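Local coordinates for protein-glutaminase (Chryseobacterium proteolyticum, PDB 2ZK9), which probably hydrolyses the side-chain amide of glutamine residues within proteins, releasing ammonia and leaving glutamate, at residues F15-N20 / R50-N55; A46-Q51 / I157-V162; V78-H83 / P104-S109. One frame throughout, in Å; residues are numbered along the deposited sequence. Where two conformers were deposited one is given.

Interaction 1. Residues F15-N20 / R50-N55; sequences FNQIKN and RQILMN
Ile18 and Ile52 meet at the centre of a helix-helix contact. Ile18 CG1 lies 4.0 Å from Ile52 CG2, and the two side chains cross obliquely. Ile52 CD1 reaches past that point to the backbone and stops 4.0 Å from Ile18 CA. Ile52 CG1 stands beside its backbone N (chi1 -65°), which places CG2 anti to that N and against helix 8-19. That methyl faces Gln17 as well as Ile18. Gln17 and Ile52 run alongside each other, pointing opposite ways, with Gln17 CB 4.0 Å from Ile52 CG2. The third contact is methyl to methyl: Ile18 CD1 sits 3.8 Å from Leu53 CD1. Leu53 CB does not point straight at helix 8-19, and the end of the side chain supplies the touch. The axes of the two short segments pass 9.8 Å apart, and their directions differ by 130°. Further out, Ile86 of strand 82-91 touches both Ile18 and Leu53, and Ile102 of strand 97-102 touches Ile18. The pair of helices is thus packed against the central sheet. At the more exposed border, Gln17 OE1 in the conformer given is hydrogen-bonded to Asn56 ND2, which also holds Ile52 O. No hydrogen bond or salt bridge joins the segments directly. The joint therefore rests on van der Waals contact between aliphatic groups, with the amide of Gln17 engaged at its edge.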
loop_
_atom_site.group_PDB
_atom_site.type_symbol
_atom_site.label_atom_id
_atom_site.label_comp_id
_atom_site.label_asym_id
_atom_site.label_seq_id
_atom_site.Cartn_x
_atom_site.Cartn_y
_atom_site.Cartn_z
ATOM N N PHE A 15 10.275 -6.230 3.888
ATOM C CA PHE A 15 10.331 -4.970 3.150
ATOM C C PHE A 15 11.119 -5.152 1.846
ATOM O O PHE A 15 10.677 -4.709 0.775
ATOM C CB PHE A 15 10.930 -3.867 4.031
ATOM C CG PHE A 15 10.951 -2.564 3.270
ATOM C CD1 PHE A 15 12.055 -2.150 2.533
ATOM C CD2 PHE A 15 9.854 -1.767 3.277
ATOM C CE1 PHE A 15 12.000 -0.985 1.813
ATOM C CE2 PHE A 15 9.790 -0.607 2.545
ATOM C CZ PHE A 15 10.847 -0.244 1.785
ATOM N N ASN A 16 12.294 -5.770 1.949
ATOM C CA ASN A 16 13.090 -5.982 0.751
ATOM C C ASN A 16 12.385 -6.848 -0.272
ATOM O O ASN A 16 12.459 -6.599 -1.497
ATOM C CB ASN A 16 14.463 -6.571 1.165
ATOM C CG ASN A 16 15.328 -5.576 1.883
ATOM O OD1 ASN A 16 15.204 -4.354 1.782
ATOM N ND2 ASN A 16 16.240 -6.185 2.666
ATOM N N GLN A 17 11.708 -7.897 0.191
ATOM C CA GLN A 17 10.953 -8.754 -0.719
ATOM C C GLN A 17 9.897 -7.957 -1.466
ATOM O O GLN A 17 9.695 -8.154 -2.677
ATOM C CB GLN A 17 10.292 -9.915 0.014
ATOM C CG GLN A 17 11.316 -10.871 0.648
ATOM C CD GLN A 17 10.559 -11.905 1.395
ATOM O OE1 GLN A 17 9.655 -12.484 0.788
ATOM N NE2 GLN A 17 10.871 -12.102 2.671
ATOM N N ILE A 18 9.214 -7.087 -0.762
ATOM C CA ILE A 18 8.196 -6.208 -1.406
ATOM C C ILE A 18 8.856 -5.282 -2.379
ATOM O O ILE A 18 8.393 -5.150 -3.524
ATOM C CB ILE A 18 7.427 -5.468 -0.284
ATOM C CG1 ILE A 18 6.470 -6.437 0.446
ATOM C CG2 ILE A 18 6.654 -4.323 -0.901
ATOM C CD1 ILE A 18 5.934 -5.893 1.730
ATOM N N LYS A 19 9.946 -4.625 -1.981
ATOM C CA LYS A 19 10.595 -3.656 -2.860
ATOM C C LYS A 19 11.100 -4.334 -4.115
ATOM O O LYS A 19 11.071 -3.765 -5.204
ATOM C CB LYS A 19 11.684 -2.880 -2.112
ATOM C CG LYS A 19 12.057 -1.608 -2.923
ATOM C CD LYS A 19 12.947 -0.642 -2.185
ATOM C CE LYS A 19 13.324 0.574 -2.933
ATOM N NZ LYS A 19 14.362 1.360 -2.269
ATOM N N ASN A 20 11.554 -5.566 -3.985
ATOM C CA ASN A 20 12.052 -6.334 -5.127
ATOM C C ASN A 20 10.987 -6.613 -6.170
ATOM O O ASN A 20 11.343 -6.963 -7.311
ATOM C CB ASN A 20 12.690 -7.649 -4.662
ATOM C CG ASN A 20 14.048 -7.458 -4.061
ATOM O OD1 ASN A 20 14.654 -6.400 -4.143
ATOM N ND2 ASN A 20 14.476 -8.603 -3.480
ATOM N N ARG A 50 0.425 -7.679 0.847
ATOM C CA ARG A 50 -0.082 -8.669 1.803
ATOM C C ARG A 50 0.160 -10.080 1.299
ATOM O O ARG A 50 0.535 -10.935 2.086
ATOM C CB ARG A 50 -1.544 -8.430 2.096
ATOM C CG ARG A 50 -2.143 -9.544 2.952
ATOM C CD ARG A 50 -3.547 -9.183 3.335
ATOM N NE ARG A 50 -4.178 -10.267 4.148
ATOM C CZ ARG A 50 -4.959 -11.187 3.674
ATOM N NH1 ARG A 50 -5.349 -11.240 2.381
ATOM N NH2 ARG A 50 -5.456 -12.104 4.533
ATOM N N GLN A 51 0.012 -10.338 -0.008
ATOM C CA GLN A 51 0.277 -11.654 -0.550
ATOM C C GLN A 51 1.738 -12.034 -0.287
ATOM O O GLN A 51 2.034 -13.206 0.010
ATOM C CB GLN A 51 -0.066 -11.729 -2.032
ATOM C CG GLN A 51 0.182 -13.082 -2.669
ATOM C CD GLN A 51 0.018 -13.094 -4.174
ATOM O OE1 GLN A 51 0.642 -12.301 -4.849
ATOM N NE2 GLN A 51 -0.897 -13.970 -4.652
ATOM N N ILE A 52 2.668 -11.106 -0.430
ATOM C CA ILE A 52 4.068 -11.396 -0.159
ATOM C C ILE A 52 4.262 -11.764 1.327
ATOM O O ILE A 52 4.943 -12.729 1.653
ATOM C CB ILE A 52 4.976 -10.240 -0.590
ATOM C CG1 ILE A 52 4.892 -10.101 -2.124
ATOM C CG2 ILE A 52 6.375 -10.441 -0.077
ATOM C CD1 ILE A 52 5.483 -8.856 -2.681
ATOM N N LEU A 53 3.631 -11.028 2.226
ATOM C CA LEU A 53 3.704 -11.412 3.637
ATOM C C LEU A 53 3.124 -12.822 3.844
ATOM O O LEU A 53 3.736 -13.639 4.540
ATOM C CB LEU A 53 2.959 -10.424 4.563
ATOM C CG LEU A 53 3.904 -9.367 5.239
ATOM C CD1 LEU A 53 4.563 -8.486 4.217
ATOM C CD2 LEU A 53 3.106 -8.549 6.221
ATOM N N MET A 54 1.990 -13.132 3.228
ATOM C CA MET A 54 1.390 -14.416 3.402
ATOM C C MET A 54 2.247 -15.536 2.823
ATOM O O MET A 54 2.297 -16.622 3.393
ATOM C CB MET A 54 -0.045 -14.431 2.845
ATOM C CG MET A 54 -1.007 -13.590 3.629
ATOM S SD MET A 54 -2.685 -13.594 3.051
ATOM C CE MET A 54 -3.201 -15.272 3.305
ATOM N N ASN A 55 2.916 -15.288 1.726
ATOM C CA ASN A 55 3.841 -16.270 1.171
ATOM C C ASN A 55 4.841 -16.679 2.236
ATOM O O ASN A 55 5.275 -17.818 2.241
ATOM C CB ASN A 55 4.476 -15.693 -0.080
ATOM C CG ASN A 55 3.575 -15.642 -1.343
ATOM O OD1 ASN A 55 2.551 -16.364 -1.436
ATOM N ND2 ASN A 55 4.035 -14.815 -2.257
#

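Interaction 2. Residues A46-Q51 / I157-V162; sequences AHKMRQ and INTNCV
Thr159 points at helix 42-55 and meets it with both of its branches. Its OG1 comes to 3.3 Å from His47 CB and lies at the edge of the imidazole, near the ring plane. Its methyl CG2 is 3.9 Å from Lys48 CB. The first torsion of Thr159 (chi1 -69°) gives each branch its own neighbour, OG1 for His47 and CG2 for Lys48. This is the close, buried part of the contact. The CA atoms of His47 and Thr159 are 6.7 Å apart, and the segment axes approach to 9.6 Å at an angle of 114°. The polar atoms here are satisfied from outside: Thr159 OG1 by Asp153 OD2, and His47 ND1 by Lys62 NZ.

The other side is polar and less deeply buried. Lys48 bends at its second torsion and then runs straight to the ammonium group. NZ donates to Asn160 OD1 at 2.8 Å, approaching in the carbonyl plane on a lone pair. A second bond of the same length runs from Lys48 NZ to Gln51 OE1, also on a lone pair. One ammonium group thus bridges a residue one turn along its own helix and a residue of the facing helix. A methionine in place of Lys48 would probably leave Asn160 OD1 and Gln51 OE1 without their shared donor, their amides freer to turn.

A disulfide from Cys161 to Cys183 ties helix 157-165 to the C-terminal tail. The ring of Tyr142, from strand 141-144, meets that of His47 edge-to-face. Helix 157-165 lies across helix 42-55, and its Val162 also touches Tyr43 and Ala44 of that helix.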
loop_
_atom_site.group_PDB
_atom_site.type_symbol
_atom_site.label_atom_id
_atom_site.label_comp_id
_atom_site.label_asym_id
_atom_site.label_seq_id
_atom_site.Cartn_x
_atom_site.Cartn_y
_atom_site.Cartn_z
ATOM N N ALA A 46 -1.604 -2.685 -2.073
ATOM C CA ALA A 46 -1.626 -3.140 -0.679
ATOM C C ALA A 46 -1.928 -4.608 -0.584
ATOM O O ALA A 46 -1.331 -5.343 0.203
ATOM C CB ALA A 46 -2.601 -2.305 0.134
ATOM N N HIS A 47 -2.890 -5.099 -1.398
ATOM C CA HIS A 47 -3.245 -6.500 -1.321
ATOM C C HIS A 47 -2.121 -7.397 -1.856
ATOM O O HIS A 47 -1.941 -8.511 -1.377
ATOM C CB HIS A 47 -4.565 -6.733 -2.070
ATOM C CG HIS A 47 -5.494 -7.663 -1.360
ATOM N ND1 HIS A 47 -5.784 -7.507 -0.082
ATOM C CD2 HIS A 47 -6.262 -8.713 -1.777
ATOM C CE1 HIS A 47 -6.690 -8.367 0.327
ATOM N NE2 HIS A 47 -6.976 -9.133 -0.706
ATOM N N LYS A 48 -1.374 -6.899 -2.829
ATOM C CA LYS A 48 -0.223 -7.633 -3.350
ATOM C C LYS A 48 0.910 -7.674 -2.334
ATOM O O LYS A 48 1.567 -8.703 -2.160
ATOM C CB LYS A 48 0.241 -7.052 -4.668
ATOM C CG LYS A 48 1.181 -7.926 -5.464
ATOM C CD LYS A 48 0.521 -9.171 -6.039
ATOM C CE LYS A 48 1.438 -9.923 -6.961
ATOM N NZ LYS A 48 0.865 -11.190 -7.425
ATOM N N MET A 49 1.134 -6.563 -1.623
ATOM C CA MET A 49 2.101 -6.597 -0.521
ATOM C C MET A 49 1.711 -7.615 0.523
ATOM O O MET A 49 2.549 -8.343 1.047
ATOM C CB MET A 49 2.230 -5.216 0.133
ATOM C CG MET A 49 2.888 -4.184 -0.777
ATOM S SD MET A 49 3.374 -2.675 0.119
ATOM C CE MET A 49 1.812 -1.826 0.291
ATOM N N ARG A 50 0.425 -7.679 0.847
ATOM C CA ARG A 50 -0.082 -8.669 1.803
ATOM C C ARG A 50 0.160 -10.080 1.299
ATOM O O ARG A 50 0.535 -10.935 2.086
ATOM C CB ARG A 50 -1.544 -8.430 2.096
ATOM C CG ARG A 50 -2.143 -9.544 2.952
ATOM C CD ARG A 50 -3.547 -9.183 3.335
ATOM N NE ARG A 50 -4.178 -10.267 4.148
ATOM C CZ ARG A 50 -4.959 -11.187 3.674
ATOM N NH1 ARG A 50 -5.349 -11.240 2.381
ATOM N NH2 ARG A 50 -5.456 -12.104 4.533
ATOM N N GLN A 51 0.012 -10.338 -0.008
ATOM C CA GLN A 51 0.277 -11.654 -0.550
ATOM C C GLN A 51 1.738 -12.034 -0.287
ATOM O O GLN A 51 2.034 -13.206 0.010
ATOM C CB GLN A 51 -0.066 -11.729 -2.032
ATOM C CG GLN A 51 0.182 -13.082 -2.669
ATOM C CD GLN A 51 0.018 -13.094 -4.174
ATOM O OE1 GLN A 51 0.642 -12.301 -4.849
ATOM N NE2 GLN A 51 -0.897 -13.970 -4.652
ATOM N N ILE A 157 -7.704 -11.895 -7.788
ATOM C CA ILE A 157 -8.017 -11.696 -9.209
ATOM C C ILE A 157 -8.085 -10.222 -9.525
ATOM O O ILE A 157 -7.576 -9.793 -10.564
ATOM C CB ILE A 157 -9.310 -12.448 -9.550
ATOM C CG1 ILE A 157 -9.061 -13.991 -9.463
ATOM C CG2 ILE A 157 -9.853 -12.060 -10.906
ATOM C CD1 ILE A 157 -10.313 -14.806 -9.595
ATOM N N ASN A 158 -8.747 -9.427 -8.701
ATOM C CA ASN A 158 -8.820 -8.004 -9.021
ATOM C C ASN A 158 -7.426 -7.362 -8.942
ATOM O O ASN A 158 -7.033 -6.599 -9.803
ATOM C CB ASN A 158 -9.812 -7.288 -8.107
ATOM C CG ASN A 158 -10.180 -5.962 -8.680
ATOM O OD1 ASN A 158 -9.713 -4.901 -8.195
ATOM N ND2 ASN A 158 -11.030 -5.932 -9.678
ATOM N N THR A 159 -6.725 -7.710 -7.870
ATOM C CA THR A 159 -5.393 -7.158 -7.612
ATOM C C THR A 159 -4.497 -7.342 -8.796
ATOM O O THR A 159 -3.863 -6.411 -9.289
ATOM C CB THR A 159 -4.792 -7.821 -6.365
ATOM O OG1 THR A 159 -5.472 -7.427 -5.183
ATOM C CG2 THR A 159 -3.325 -7.466 -6.194
ATOM N N ASN A 160 -4.376 -8.596 -9.255
ATOM C CA ASN A 160 -3.421 -8.891 -10.329
ATOM C C ASN A 160 -3.860 -8.237 -11.623
ATOM O O ASN A 160 -3.023 -7.796 -12.409
ATOM C CB ASN A 160 -3.227 -10.400 -10.455
ATOM C CG ASN A 160 -2.445 -10.969 -9.324
ATOM O OD1 ASN A 160 -1.380 -10.421 -8.956
ATOM N ND2 ASN A 160 -2.855 -12.116 -8.814
ATOM N N CYS A 161 -5.172 -8.181 -11.872
ATOM C CA CYS A 161 -5.688 -7.555 -13.094
ATOM C C CYS A 161 -5.384 -6.079 -13.118
ATOM O O CYS A 161 -4.931 -5.519 -14.144
ATOM C CB CYS A 161 -7.216 -7.755 -13.178
ATOM S SG CYS A 161 -7.906 -7.470 -14.826
ATOM N N VAL A 162 -5.588 -5.391 -11.979
ATOM C CA VAL A 162 -5.341 -3.945 -11.902
ATOM C C VAL A 162 -3.851 -3.686 -12.040
ATOM O O VAL A 162 -3.444 -2.780 -12.773
ATOM C CB VAL A 162 -5.943 -3.380 -10.621
ATOM C CG1 VAL A 162 -5.450 -1.976 -10.365
ATOM C CG2 VAL A 162 -7.457 -3.456 -10.676
#

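Interaction 3. Residues V78-H83 / P104-S109; sequences VAWSYH and PSLFSS
His83 reaches from its strand toward the loop that carries Ser105 and Leu106. Its CB lies 3.7 Å from Trp80 CE3, within its own segment. CG is anti to the backbone N (chi1 -173°), which swings the imidazole out over the indole. Trp80 CH2 then stands 3.7 Å above the centre of the His83 ring, and ND1 lies over one face of Trp80, toward its rim. Val78 CG2 takes the opposite indole face. Beyond the indole, His83 CD2 is 3.9 Å from Leu106 CD1, which approaches the ring obliquely.

The surroundings suggest a papain-like Cys-His-Asp triad, consistent with the family's place in the Peptidase CA clan. His83 touches Cys42 at the start of helix 42-55, and its NE2 is hydrogen-bonded to Asp103 OD2. A sodium ion is bound about 5 Å from the His83 side chain.

CE1 comes next and lies 4.1 Å from Ser105 OG. At the tip, NE2 has Leu106 CD1 at 3.9 Å and Ser105 OG at 4.0 Å, a distance too long for a bond. Ser105 OG, in the conformer given, is hydrogen-bonded to the other carboxylate oxygen of the same aspartate, Asp103 OD1. Leu106 arrives from the direction opposite to His83, and its second methyl, CD2, rests 4.2 Å from Trp80 CH2.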
loop_
_atom_site.group_PDB
_atom_site.type_symbol
_atom_site.label_atom_id
_atom_site.label_comp_id
_atom_site.label_asym_id
_atom_site.label_seq_id
_atom_site.Cartn_x
_atom_site.Cartn_y
_atom_site.Cartn_z
ATOM N N VAL A 78 -0.181 14.000 -6.722
ATOM C CA VAL A 78 -1.474 13.359 -6.942
ATOM C C VAL A 78 -2.420 13.785 -5.819
ATOM O O VAL A 78 -2.022 14.164 -4.710
ATOM C CB VAL A 78 -1.360 11.826 -6.970
ATOM C CG1 VAL A 78 -0.584 11.408 -8.212
ATOM C CG2 VAL A 78 -0.778 11.312 -5.655
ATOM N N ALA A 79 -3.700 13.730 -6.128
ATOM C CA ALA A 79 -4.773 13.996 -5.183
ATOM C C ALA A 79 -5.599 12.730 -5.068
ATOM O O ALA A 79 -5.910 12.071 -6.063
ATOM C CB ALA A 79 -5.619 15.146 -5.648
ATOM N N TRP A 80 -5.992 12.445 -3.831
ATOM C CA TRP A 80 -6.753 11.258 -3.489
ATOM C C TRP A 80 -7.886 11.575 -2.537
ATOM O O TRP A 80 -7.762 12.485 -1.742
ATOM C CB TRP A 80 -5.812 10.303 -2.802
ATOM C CG TRP A 80 -4.689 9.686 -3.518
ATOM C CD1 TRP A 80 -4.587 9.272 -4.827
ATOM C CD2 TRP A 80 -3.445 9.384 -2.860
ATOM N NE1 TRP A 80 -3.343 8.722 -5.001
ATOM C CE2 TRP A 80 -2.636 8.758 -3.815
ATOM C CE3 TRP A 80 -2.942 9.533 -1.555
ATOM C CZ2 TRP A 80 -1.373 8.317 -3.498
ATOM C CZ3 TRP A 80 -1.679 9.072 -1.262
ATOM C CH2 TRP A 80 -0.937 8.456 -2.234
ATOM N N SER A 81 -8.939 10.746 -2.565
ATOM C CA SER A 81 -9.960 10.776 -1.541
ATOM C C SER A 81 -9.655 9.772 -0.444
ATOM O O SER A 81 -10.201 9.918 0.678
ATOM C CB SER A 81 -11.324 10.510 -2.129
ATOM O OG SER A 81 -11.387 9.276 -2.794
ATOM N N TYR A 82 -8.855 8.750 -0.710
ATOM C CA TYR A 82 -8.442 7.803 0.297
ATOM C C TYR A 82 -7.090 7.222 -0.158
ATOM O O TYR A 82 -6.740 7.285 -1.315
ATOM C CB TYR A 82 -9.437 6.679 0.595
ATOM C CG TYR A 82 -9.387 5.548 -0.380
ATOM C CD1 TYR A 82 -10.021 5.622 -1.620
ATOM C CD2 TYR A 82 -8.691 4.372 -0.106
ATOM C CE1 TYR A 82 -9.929 4.541 -2.489
ATOM C CE2 TYR A 82 -8.615 3.335 -0.942
ATOM C CZ TYR A 82 -9.219 3.409 -2.153
ATOM O OH TYR A 82 -9.152 2.321 -2.978
ATOM N N HIS A 83 -6.403 6.607 0.810
ATOM C CA HIS A 83 -5.234 5.826 0.508
ATOM C C HIS A 83 -5.203 4.638 1.474
ATOM O O HIS A 83 -5.848 4.651 2.531
ATOM C CB HIS A 83 -3.961 6.704 0.612
ATOM C CG HIS A 83 -2.699 5.997 0.143
ATOM N ND1 HIS A 83 -2.692 5.207 -0.970
ATOM C CD2 HIS A 83 -1.476 5.992 0.674
ATOM C CE1 HIS A 83 -1.471 4.744 -1.107
ATOM N NE2 HIS A 83 -0.671 5.216 -0.117
ATOM N N PRO A 104 5.984 1.541 -0.242
ATOM C CA PRO A 104 7.013 2.083 -1.153
ATOM C C PRO A 104 6.537 3.086 -2.154
ATOM O O PRO A 104 7.384 3.688 -2.826
ATOM C CB PRO A 104 7.554 0.805 -1.821
ATOM C CG PRO A 104 7.341 -0.280 -0.840
ATOM C CD PRO A 104 5.973 0.063 -0.283
ATOM N N SER A 105 5.249 3.302 -2.330
ATOM C CA SER A 105 4.791 4.410 -3.176
ATOM C C SER A 105 5.068 5.784 -2.552
ATOM O O SER A 105 5.132 6.742 -3.272
ATOM C CB SER A 105 3.338 4.278 -3.615
ATOM O OG SER A 105 2.373 4.536 -2.579
ATOM N N LEU A 106 5.225 5.822 -1.237
ATOM C CA LEU A 106 5.504 7.048 -0.488
ATOM C C LEU A 106 6.841 7.005 0.232
ATOM O O LEU A 106 7.398 8.074 0.484
ATOM C CB LEU A 106 4.366 7.381 0.467
ATOM C CG LEU A 106 3.030 7.689 -0.207
ATOM C CD1 LEU A 106 1.958 7.905 0.862
ATOM C CD2 LEU A 106 3.127 8.879 -1.125
ATOM N N PHE A 107 7.287 5.856 0.676
ATOM C CA PHE A 107 8.470 5.673 1.477
ATOM C C PHE A 107 9.248 4.496 0.924
ATOM O O PHE A 107 9.063 3.325 1.293
ATOM C CB PHE A 107 8.095 5.470 2.952
ATOM C CG PHE A 107 7.417 6.671 3.525
ATOM C CD1 PHE A 107 8.150 7.710 4.041
ATOM C CD2 PHE A 107 6.035 6.734 3.569
ATOM C CE1 PHE A 107 7.558 8.802 4.622
ATOM C CE2 PHE A 107 5.401 7.831 4.106
ATOM C CZ PHE A 107 6.157 8.834 4.662
ATOM N N SER A 108 10.165 4.781 0.030
ATOM C CA SER A 108 10.896 3.752 -0.684
ATOM C C SER A 108 12.004 3.053 0.097
ATOM O O SER A 108 12.508 2.013 -0.336
ATOM C CB SER A 108 11.572 4.388 -1.933
ATOM O OG SER A 108 12.330 5.536 -1.581
ATOM N N SER A 109 12.386 3.619 1.249
ATOM C CA SER A 109 13.568 3.146 1.944
ATOM C C SER A 109 13.296 2.186 3.080
ATOM O O SER A 109 14.223 1.503 3.489
ATOM C CB SER A 109 14.455 4.303 2.446
ATOM O OG SER A 109 15.023 4.986 1.335
#

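In the fold
Interactions 1 and 2, about 11 Å apart centre to centre, share Arg50 and Gln51 of helix 42-55. Helix 8-19 packs on the C-terminal part of that helix, helix 157-165 on residues 46-51, one turn nearer its N-terminus. Interaction 3 lies about 18 Å and about 16 Å from interactions 1 and 2, between centres. It joins strands 77-80 and 82-91 to the loop after strand 97-102. Along the chain, interaction 1 closes first, and interaction 3 falls between the segments of interaction 2. Lys19 NZ is hydrogen-bonded to Ser108 O, linking interactions 1 and 3, and Met49 SD packs on Pro104. Helix 42-55 thus carries two helix contacts, while its Cys42 touches His83 in what is probably the active site.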